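Local structure of AlgW protein (Pseudomonas aeruginosa, 7CO3) at residues L69-M74 and E103-S108. The protein is an HtrA-type protein of the S1C peptidase family, with a trypsin-like domain and a PDZ domain, and probably acts as a serine endopeptidase. The protein carries 1 engineered substitution. Residues are numbered along the deposited sequence; the frame is centred on the assembly and turned at random.
Sequences LYTTKM and ESSLGS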
# COMPACT_ATOMS: atom_id res chain seq x y z
N LEU B 69 19.12 11.59 6.66
CA LEU B 69 20.53 11.21 6.70
C LEU B 69 21.03 11.03 5.27
O LEU B 69 20.38 10.34 4.47
CB LEU B 69 20.75 9.91 7.48
CG LEU B 69 20.63 9.84 9.03
CD1 LEU B 69 21.21 8.54 9.53
CD2 LEU B 69 21.30 11.04 9.78
N TYR B 70 22.19 11.63 4.98
CA TYR B 70 22.92 11.48 3.72
C TYR B 70 24.34 11.07 4.07
O TYR B 70 25.06 11.84 4.72
CB TYR B 70 22.95 12.78 2.91
CG TYR B 70 21.59 13.38 2.71
CD1 TYR B 70 20.68 12.80 1.82
CD2 TYR B 70 21.19 14.50 3.42
CE1 TYR B 70 19.42 13.32 1.65
CE2 TYR B 70 19.94 15.03 3.25
CZ TYR B 70 19.06 14.45 2.37
OH TYR B 70 17.82 14.99 2.21
N THR B 71 24.72 9.86 3.66
CA THR B 71 25.99 9.25 4.03
C THR B 71 26.82 8.99 2.77
O THR B 71 26.29 8.60 1.72
CB THR B 71 25.78 7.95 4.84
OG1 THR B 71 25.15 6.93 4.03
CG2 THR B 71 24.92 8.20 6.05
N THR B 72 28.13 9.22 2.88
CA THR B 72 29.07 8.90 1.82
C THR B 72 30.08 7.90 2.34
O THR B 72 30.55 8.02 3.47
CB THR B 72 29.75 10.14 1.25
OG1 THR B 72 30.15 10.99 2.32
CG2 THR B 72 28.78 10.91 0.38
N LYS B 73 30.37 6.90 1.50
CA LYS B 73 31.13 5.70 1.85
C LYS B 73 31.88 5.24 0.61
O LYS B 73 31.66 5.76 -0.48
CB LYS B 73 30.18 4.59 2.35
CG LYS B 73 30.87 3.35 2.90
CD LYS B 73 30.01 2.11 2.76
CE LYS B 73 30.40 1.05 3.79
NZ LYS B 73 31.84 0.67 3.73
N MET B 74 32.78 4.28 0.77
CA MET B 74 33.46 3.70 -0.39
C MET B 74 32.99 2.27 -0.65
O MET B 74 32.85 1.47 0.27
CB MET B 74 34.98 3.73 -0.21
CG MET B 74 35.58 5.13 -0.37
SD MET B 74 35.64 5.67 -2.10
CE MET B 74 36.21 4.17 -2.89
N GLU B 103 28.35 4.71 -3.05
CA GLU B 103 29.21 5.72 -2.43
C GLU B 103 28.42 6.82 -1.72
O GLU B 103 28.89 7.37 -0.73
CB GLU B 103 30.13 6.35 -3.47
CG GLU B 103 31.17 7.28 -2.86
CD GLU B 103 31.41 8.52 -3.67
OE1 GLU B 103 30.82 8.62 -4.77
OE2 GLU B 103 32.20 9.38 -3.22
N SER B 104 27.26 7.17 -2.25
CA SER B 104 26.31 8.00 -1.53
C SER B 104 25.04 7.20 -1.28
O SER B 104 24.60 6.44 -2.14
CB SER B 104 26.00 9.30 -2.29
OG SER B 104 25.03 9.09 -3.29
N SER B 105 24.46 7.35 -0.08
CA SER B 105 23.21 6.68 0.25
C SER B 105 22.45 7.51 1.27
O SER B 105 22.96 8.48 1.84
CB SER B 105 23.46 5.25 0.75
OG SER B 105 24.49 5.25 1.70
N LEU B 106 21.20 7.11 1.51
CA LEU B 106 20.17 7.94 2.13
C LEU B 106 19.52 7.17 3.26
O LEU B 106 19.55 5.94 3.28
CB LEU B 106 19.09 8.32 1.12
CG LEU B 106 19.08 9.68 0.46
CD1 LEU B 106 20.48 9.98 -0.01
CD2 LEU B 106 18.12 9.60 -0.69
N GLY B 107 18.86 7.89 4.15
CA GLY B 107 18.19 7.26 5.27
C GLY B 107 17.51 8.30 6.13
O GLY B 107 17.34 9.45 5.72
N SER B 108 17.08 7.88 7.32
CA SER B 108 16.45 8.78 8.27
C SER B 108 17.06 8.52 9.66
O SER B 108 17.85 7.60 9.84
CB SER B 108 14.93 8.58 8.32
OG SER B 108 14.41 8.42 7.00
O HOH W 1 23.27 5.24 3.85
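Leu69 and Thr71 each form a hydrogen-bonded pair with the antiparallel strand 104-108, Leu69 with Gly107 and Thr71 with Ser105. Both bonds of the Thr71 pair are 2.9 Å long: Thr71 N to Ser105 O is almost straight at 176°, and Ser105 N gives to Thr71 O. At the other pair, Leu69 N bonds to Gly107 O at 2.9 Å, while the return bond from Gly107 N to Leu69 O is weak. Lys73 N adds a 2.7 Å bond to Glu103 O, next to the ends where the chain between the two segments is not modelled. CA-H...O contacts, such as Tyr70 CA to Ser105 O, fill in between.

Two hydroxyls meet on the face of Leu69, Thr71 and Ser105. Thr71 OG1 and Ser105 OG lie 2.9 Å apart. Both oxygens sit between their own backbone N and carbonyl carbon (chi1 65° and 47°), which turns them toward each other. A water is modelled 2.5 Å from both Thr71 OG1 and Ser105 OG, short enough that the details of this bridge are doubtful.

Apolar contact on the other face comes from the non-hydrogen-bonded pair Tyr70 and Leu106. Leu106 CD1 lies in the plane of the Tyr70 ring, at its edge, 3.4 Å from Tyr70 CD1. The leucine therefore meets the rim of the ring and does not stack on it. Further along, Thr72 CG2 comes near Ser104 CB. Back on the first face, Leu69 CD1 rests 3.5 Å from Ser108 O.

The contact joins two neighbouring strands of the six-stranded antiparallel barrel, one of the two beta-barrels of the chymotrypsin-like fold expected of this family. Strand 66-72 also pairs with strand 130-134, through Tyr70 and Ile132, which closes the barrel. Leu69 packs on Val133 and on helix 122-125, and Ser108 O accepts a bond from Thr120 of strand 117-120.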